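Aspartate aminotransferase, mitochondrial (Trypanosoma brucei brucei, PDB 4W5K) probably catalyses the pyridoxal-phosphate-dependent transfer of an amino group between L-aspartate and 2-oxoglutarate, working as a homodimer. Local coordinates at residues 77-82 with 237-242; 208-213 with 225-230. The protein carries 1 engineered substitution. All coordinates share one frame; numbering follows the deposited sequence.

Contact 1 of 2, residues 77-82 with 237-242; sequences KLCFGP and LIVAQS. With PLP (pyridoxal-5'-phosphate), chain C.
Phe-80 and Cys-79, at the C-terminal end of helix 69-80, pack on Val-239 and Gln-241 of strand 238-242 and on Leu-237 just before it. This is a helix lying on the central mixed sheet of the large domain in a fold type I, PLP-dependent aminotransferase. Leu-237 CD2 lies at the edge of the Phe-80 ring, near its plane, 4.0 Å from Phe-80 CE1. Val-239 CG2 approaches Phe-80 CZ obliquely at 3.9 Å. The other branch of the same valine, CG1, meets Cys-79 SG at 3.9 Å. The two methyls of Val-239 are thus divided between two neighbouring helix residues. Cys-79 SG also sits 3.6 Å above one face of the Phe-80 ring, over its centre. With its sulfur anti to the backbone N (chi1 177°), Cys-79 can touch both the ring and the valine. His-258 of the adjacent strand 255-260 adds an edge-to-face contact with Phe-80.

The amide of Gln-241 lies against Cys-79 CB, and Leu-78 comes up beside it at an oblique angle. The glutamine chain is extended (chi2 -179°), which carries the amide from the strand to the helix. The amide is buried between the two.

Gly-81 N bonds to Lys-77 O at 2.9 Å, where the chain leaves the helix. Gly-81 then takes positive phi (84°), a conformation that favours glycine. On the strand, Ser-242 belongs to the cofactor pocket. Ser-242 OG accepts a hydrogen bond from Ser-244 N and donates one to the phosphate atom O3P of PLP at 2.6 Å.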
loop_
_atom_site.group_PDB
_atom_site.type_symbol
_atom_site.label_atom_id
_atom_site.label_comp_id
_atom_site.label_asym_id
_atom_site.label_seq_id
_atom_site.Cartn_x
_atom_site.Cartn_y
_atom_site.Cartn_z
ATOM N N LYS A 77 -15.069 15.174 -4.575
ATOM C CA LYS A 77 -15.527 16.559 -4.705
ATOM C C LYS A 77 -14.401 17.495 -5.156
ATOM O O LYS A 77 -14.640 18.449 -5.926
ATOM C CB LYS A 77 -16.138 17.047 -3.388
ATOM C CG LYS A 77 -17.487 16.391 -3.076
ATOM C CD LYS A 77 -18.192 17.032 -1.889
ATOM C CE LYS A 77 -17.375 16.914 -0.618
ATOM N NZ LYS A 77 -18.158 17.329 0.594
ATOM N N LEU A 78 -13.183 17.223 -4.687
ATOM C CA LEU A 78 -12.021 18.041 -5.069
ATOM C C LEU A 78 -11.682 17.807 -6.540
ATOM O O LEU A 78 -11.378 18.755 -7.275
ATOM C CB LEU A 78 -10.802 17.727 -4.180
ATOM C CG LEU A 78 -9.493 18.412 -4.601
ATOM C CD1 LEU A 78 -9.590 19.925 -4.439
ATOM C CD2 LEU A 78 -8.314 17.850 -3.810
ATOM N N CYS A 79 -11.776 16.553 -6.984
ATOM C CA CYS A 79 -11.454 16.202 -8.370
ATOM C C CYS A 79 -12.474 16.803 -9.340
ATOM O O CYS A 79 -12.110 17.507 -10.315
ATOM C CB CYS A 79 -11.393 14.668 -8.542
ATOM S SG CYS A 79 -11.085 14.162 -10.275
ATOM N N PHE A 80 -13.764 16.578 -9.069
ATOM C CA PHE A 80 -14.796 16.848 -10.072
ATOM C C PHE A 80 -15.529 18.172 -9.849
ATOM O O PHE A 80 -16.235 18.654 -10.740
ATOM C CB PHE A 80 -15.787 15.657 -10.129
ATOM C CG PHE A 80 -15.164 14.397 -10.657
ATOM C CD1 PHE A 80 -14.906 14.260 -12.013
ATOM C CD2 PHE A 80 -14.804 13.353 -9.800
ATOM C CE1 PHE A 80 -14.320 13.122 -12.523
ATOM C CE2 PHE A 80 -14.208 12.197 -10.301
ATOM C CZ PHE A 80 -13.969 12.085 -11.678
ATOM N N GLY A 81 -15.314 18.779 -8.680
ATOM C CA GLY A 81 -15.882 20.076 -8.349
ATOM C C GLY A 81 -17.298 20.008 -7.818
ATOM O O GLY A 81 -17.839 18.916 -7.688
ATOM N N PRO A 82 -17.901 21.179 -7.530
ATOM C CA PRO A 82 -19.234 21.323 -6.923
ATOM C C PRO A 82 -20.425 21.222 -7.891
ATOM O O PRO A 82 -21.550 21.011 -7.440
ATOM C CB PRO A 82 -19.178 22.730 -6.319
ATOM C CG PRO A 82 -18.299 23.482 -7.256
ATOM C CD PRO A 82 -17.254 22.490 -7.735
ATOM N N LEU A 237 -14.883 7.445 -17.838
ATOM C CA LEU A 237 -13.627 8.143 -17.593
ATOM C C LEU A 237 -12.940 7.578 -16.339
ATOM O O LEU A 237 -13.608 7.323 -15.344
ATOM C CB LEU A 237 -13.885 9.644 -17.411
ATOM C CG LEU A 237 -12.830 10.458 -16.644
ATOM C CD1 LEU A 237 -11.605 10.711 -17.540
ATOM C CD2 LEU A 237 -13.421 11.799 -16.167
ATOM N N ILE A 238 -11.621 7.380 -16.393
ATOM C CA ILE A 238 -10.859 6.934 -15.225
ATOM C C ILE A 238 -9.956 8.077 -14.784
ATOM O O ILE A 238 -9.356 8.736 -15.631
ATOM C CB ILE A 238 -9.985 5.699 -15.526
ATOM C CG1 ILE A 238 -10.823 4.596 -16.170
ATOM C CG2 ILE A 238 -9.308 5.161 -14.234
ATOM C CD1 ILE A 238 -10.489 4.375 -17.603
ATOM N N VAL A 239 -9.860 8.308 -13.474
ATOM C CA VAL A 239 -8.956 9.334 -12.958
ATOM C C VAL A 239 -8.118 8.759 -11.817
ATOM O O VAL A 239 -8.686 8.232 -10.857
ATOM C CB VAL A 239 -9.705 10.572 -12.426
ATOM C CG1 VAL A 239 -8.692 11.643 -11.976
ATOM C CG2 VAL A 239 -10.631 11.164 -13.505
ATOM N N ALA A 240 -6.785 8.840 -11.940
ATOM C CA ALA A 240 -5.868 8.467 -10.861
ATOM C C ALA A 240 -5.412 9.759 -10.216
ATOM O O ALA A 240 -4.786 10.599 -10.873
ATOM C CB ALA A 240 -4.667 7.682 -11.396
ATOM N N GLN A 241 -5.760 9.931 -8.943
ATOM C CA GLN A 241 -5.564 11.201 -8.259
ATOM C C GLN A 241 -4.539 11.051 -7.123
ATOM O O GLN A 241 -4.744 10.275 -6.191
ATOM C CB GLN A 241 -6.930 11.700 -7.728
ATOM C CG GLN A 241 -6.899 12.931 -6.858
ATOM C CD GLN A 241 -8.287 13.307 -6.373
ATOM O OE1 GLN A 241 -9.121 12.430 -6.128
ATOM N NE2 GLN A 241 -8.529 14.606 -6.179
ATOM N N SER A 242 -3.447 11.811 -7.195
ATOM C CA SER A 242 -2.402 11.771 -6.164
ATOM C C SER A 242 -2.476 12.943 -5.192
ATOM O O SER A 242 -2.658 14.095 -5.604
ATOM C CB SER A 242 -1.011 11.756 -6.823
ATOM O OG SER A 242 0.012 11.862 -5.842
HETATM N N1 PLP C . 1.978 9.915 -12.065
HETATM C C2 PLP C . 2.817 10.980 -12.288
HETATM C C2A PLP C . 2.701 11.712 -13.586
HETATM C C3 PLP C . 3.749 11.365 -11.324
HETATM O O3 PLP C . 4.607 12.411 -11.532
HETATM C C4 PLP C . 3.827 10.668 -10.126
HETATM C C4A PLP C . 4.673 11.244 -9.024
HETATM O O4A PLP C . 5.898 11.112 -9.087
HETATM C C5 PLP C . 2.976 9.588 -9.897
HETATM C C6 PLP C . 2.039 9.226 -10.867
HETATM C C5A PLP C . 3.060 8.790 -8.604
HETATM O O4P PLP C . 2.470 9.491 -7.546
HETATM P P PLP C . 2.293 8.858 -6.135
HETATM O O1P PLP C . 3.482 9.152 -5.270
HETATM O O2P PLP C . 2.090 7.368 -6.265
HETATM O O3P PLP C . 1.053 9.519 -5.578
#

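Contact 2 of 2, residues 208-213 with 225-230; sequences VDMAYQ and FVPRHL. With PLP (pyridoxal-5'-phosphate), chain C; MLT (D-malate), chain D.
Val-208 and Met-210 of strand 205-210 pack on Pro-227 of helix 225-230, and each meets it at about a right angle. Met-210 brings its sulfur: SD lies 4.0 Å from Pro-227 CG. A bend at chi3 (67°) turns the terminal methyl of Met-210 out of the line of its otherwise extended chain. Val-208 uses both branches. CG1 faces Pro-227 CD at 4.2 Å. CG2 runs obliquely to Val-226 and comes within 4.0 Å of Val-226 CG1. The same CG2 also meets Leu-230 CD1, more loosely.

The helix axis lies 9.4 Å from the strand axis and runs roughly antiparallel to it, at 144°. This short helix covers one side of the parallel part of the sheet in the large domain of the fold type I aminotransferase. The opposite side of the strand faces the cofactor. Asp-209 OD2 lies 2.6 Å from PLP N1 and takes a hydrogen bond from His-131 NE2. A carboxylate here probably favours a protonated ring nitrogen, as in related aminotransferases. Tyr-212 OH shares a hydrogen bond with PLP O3, which lies at the edge of the tyrosine ring. Ala-211 CB touches the pyridine ring at C2.

Beyond the strand, Gln-213 of the following loop approaches Arg-228. Their amide and guanidinium planes are 87° apart. Gln-213 NE2 and Arg-228 NH2 are not bonded to each other; both donate to Leu-78 O. Arg-228 NE bonds to Cys-79 O, and NH1 forms a salt bridge with Asp-221. These bonds fix the guanidinium in place. On the malate side of the helix, Phe-225 stacks with His-189, and its CE1 lies 3.5 Å from D-malate O1.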
loop_
_atom_site.group_PDB
_atom_site.type_symbol
_atom_site.label_atom_id
_atom_site.label_comp_id
_atom_site.label_asym_id
_atom_site.label_seq_id
_atom_site.Cartn_x
_atom_site.Cartn_y
_atom_site.Cartn_z
ATOM N N VAL A 208 -7.069 9.485 -17.027
ATOM C CA VAL A 208 -6.397 10.732 -16.606
ATOM C C VAL A 208 -5.489 10.473 -15.416
ATOM O O VAL A 208 -5.943 10.010 -14.370
ATOM C CB VAL A 208 -7.411 11.790 -16.237
ATOM C CG1 VAL A 208 -6.688 13.083 -15.697
ATOM C CG2 VAL A 208 -8.243 12.136 -17.435
ATOM N N ASP A 209 -4.199 10.728 -15.587
ATOM C CA ASP A 209 -3.262 10.731 -14.464
ATOM C C ASP A 209 -3.184 12.175 -13.968
ATOM O O ASP A 209 -2.629 13.050 -14.642
ATOM C CB ASP A 209 -1.884 10.190 -14.897
ATOM C CG ASP A 209 -0.879 10.123 -13.740
ATOM O OD1 ASP A 209 -1.138 10.723 -12.679
ATOM O OD2 ASP A 209 0.180 9.470 -13.892
ATOM N N MET A 210 -3.810 12.435 -12.821
ATOM C CA MET A 210 -3.832 13.783 -12.236
ATOM C C MET A 210 -3.014 13.787 -10.953
ATOM O O MET A 210 -3.556 13.612 -9.849
ATOM C CB MET A 210 -5.267 14.246 -11.936
ATOM C CG MET A 210 -5.303 15.727 -11.471
ATOM S SD MET A 210 -6.949 16.444 -11.420
ATOM C CE MET A 210 -7.674 15.503 -10.088
ATOM N N ALA A 211 -1.709 13.965 -11.111
ATOM C CA ALA A 211 -0.797 13.860 -9.967
ATOM C C ALA A 211 -0.520 15.207 -9.318
ATOM O O ALA A 211 0.061 15.232 -8.243
ATOM C CB ALA A 211 0.550 13.197 -10.410
ATOM N N TYR A 212 -0.919 16.318 -9.952
ATOM C CA TYR A 212 -0.507 17.640 -9.482
ATOM C C TYR A 212 -1.621 18.677 -9.472
ATOM O O TYR A 212 -1.356 19.841 -9.708
ATOM C CB TYR A 212 0.658 18.172 -10.350
ATOM C CG TYR A 212 1.842 17.234 -10.363
ATOM C CD1 TYR A 212 2.695 17.178 -9.272
ATOM C CD2 TYR A 212 2.099 16.399 -11.460
ATOM C CE1 TYR A 212 3.774 16.316 -9.244
ATOM C CE2 TYR A 212 3.178 15.518 -11.446
ATOM C CZ TYR A 212 4.008 15.483 -10.318
ATOM O OH TYR A 212 5.083 14.631 -10.265
ATOM N N GLN A 213 -2.848 18.274 -9.170
ATOM C CA GLN A 213 -3.944 19.253 -9.089
ATOM C C GLN A 213 -3.638 20.344 -8.059
ATOM O O GLN A 213 -3.343 20.039 -6.904
ATOM C CB GLN A 213 -5.264 18.579 -8.725
ATOM C CG GLN A 213 -6.460 19.549 -8.884
ATOM C CD GLN A 213 -7.738 19.053 -8.238
ATOM O OE1 GLN A 213 -7.773 17.963 -7.670
ATOM N NE2 GLN A 213 -8.803 19.857 -8.318
ATOM N N PHE A 225 -9.279 20.781 -15.126
ATOM C CA PHE A 225 -10.075 20.945 -16.343
ATOM C C PHE A 225 -10.247 19.641 -17.137
ATOM O O PHE A 225 -11.348 19.325 -17.581
ATOM C CB PHE A 225 -9.449 22.029 -17.252
ATOM C CG PHE A 225 -10.169 22.206 -18.550
ATOM C CD1 PHE A 225 -11.393 22.853 -18.585
ATOM C CD2 PHE A 225 -9.650 21.696 -19.727
ATOM C CE1 PHE A 225 -12.084 23.008 -19.800
ATOM C CE2 PHE A 225 -10.340 21.816 -20.921
ATOM C CZ PHE A 225 -11.546 22.498 -20.963
ATOM N N VAL A 226 -9.176 18.882 -17.309
ATOM C CA VAL A 226 -9.263 17.708 -18.177
ATOM C C VAL A 226 -10.278 16.634 -17.679
ATOM O O VAL A 226 -11.131 16.222 -18.459
ATOM C CB VAL A 226 -7.859 17.093 -18.395
ATOM C CG1 VAL A 226 -7.957 15.733 -19.057
ATOM C CG2 VAL A 226 -7.045 18.040 -19.295
ATOM N N PRO A 227 -10.227 16.234 -16.394
ATOM C CA PRO A 227 -11.264 15.266 -15.974
ATOM C C PRO A 227 -12.668 15.884 -15.892
ATOM O O PRO A 227 -13.665 15.234 -16.225
ATOM C CB PRO A 227 -10.773 14.807 -14.595
ATOM C CG PRO A 227 -9.868 15.906 -14.127
ATOM C CD PRO A 227 -9.198 16.427 -15.358
ATOM N N ARG A 228 -12.760 17.149 -15.498
ATOM C CA ARG A 228 -14.076 17.766 -15.428
ATOM C C ARG A 228 -14.708 17.933 -16.811
ATOM O O ARG A 228 -15.926 17.783 -16.987
ATOM C CB ARG A 228 -13.985 19.108 -14.709
ATOM C CG ARG A 228 -13.589 18.952 -13.263
ATOM C CD ARG A 228 -13.636 20.259 -12.499
ATOM N NE ARG A 228 -13.081 20.068 -11.155
ATOM C CZ ARG A 228 -12.994 21.027 -10.236
ATOM N NH1 ARG A 228 -13.453 22.243 -10.504
ATOM N NH2 ARG A 228 -12.469 20.759 -9.043
ATOM N N HIS A 229 -13.883 18.220 -17.806
ATOM C CA HIS A 229 -14.402 18.425 -19.151
ATOM C C HIS A 229 -14.821 17.065 -19.767
ATOM O O HIS A 229 -15.849 16.959 -20.474
ATOM C CB HIS A 229 -13.345 19.136 -20.006
ATOM C CG HIS A 229 -13.813 19.524 -21.372
ATOM N ND1 HIS A 229 -14.696 20.561 -21.596
ATOM C CD2 HIS A 229 -13.485 19.041 -22.592
ATOM C CE1 HIS A 229 -14.903 20.688 -22.896
ATOM N NE2 HIS A 229 -14.177 19.777 -23.523
ATOM N N LEU A 230 -14.030 16.029 -19.492
ATOM C CA LEU A 230 -14.290 14.717 -20.097
ATOM C C LEU A 230 -15.457 13.990 -19.454
ATOM O O LEU A 230 -16.109 13.161 -20.107
ATOM C CB LEU A 230 -13.054 13.818 -20.010
ATOM C CG LEU A 230 -12.026 14.047 -21.112
ATOM C CD1 LEU A 230 -10.681 13.454 -20.691
ATOM C CD2 LEU A 230 -12.521 13.497 -22.441
HETATM N N1 PLP C . 1.978 9.915 -12.065
HETATM C C2 PLP C . 2.817 10.980 -12.288
HETATM C C2A PLP C . 2.701 11.712 -13.586
HETATM C C3 PLP C . 3.749 11.365 -11.324
HETATM O O3 PLP C . 4.607 12.411 -11.532
HETATM C C4 PLP C . 3.827 10.668 -10.126
HETATM C C4A PLP C . 4.673 11.244 -9.024
HETATM O O4A PLP C . 5.898 11.112 -9.087
HETATM C C5 PLP C . 2.976 9.588 -9.897
HETATM C C6 PLP C . 2.039 9.226 -10.867
HETATM C C5A PLP C . 3.060 8.790 -8.604
HETATM O O4P PLP C . 2.470 9.491 -7.546
HETATM P P PLP C . 2.293 8.858 -6.135
HETATM O O1P PLP C . 3.482 9.152 -5.270
HETATM O O2P PLP C . 2.090 7.368 -6.265
HETATM O O3P PLP C . 1.053 9.519 -5.578
HETATM C C1 MLT D . -12.485 26.578 -19.744
HETATM O O1 MLT D . -11.513 26.393 -20.523
HETATM O O2 MLT D . -13.671 26.516 -20.164
HETATM C C2 MLT D . -12.215 26.871 -18.277
HETATM O O3 MLT D . -10.828 26.792 -18.137
#

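Overall arrangement
Both contacts are buried and stand on neighbouring strands of one sheet, with centres about 7 Å apart. Contact 2 lies deeper, its centre about 9 Å from the centre of the chain, against about 13 Å for contact 1. It is nested in the chain loop closed by contact 1. Backbone pairing joins the strands through Ile-238 O to Val-208 N and Ala-240 N to Val-208 O, both probable hydrogen bonds. The two helices also meet through Arg-228. Contact 1 combines an aromatic edge, a thiol and a buried amide. Contact 2 is apolar, with a valine and a thioether around a proline, and has a polar margin. Contact 1 reaches the cofactor phosphate, whereas 208-213 reaches its pyridine ring.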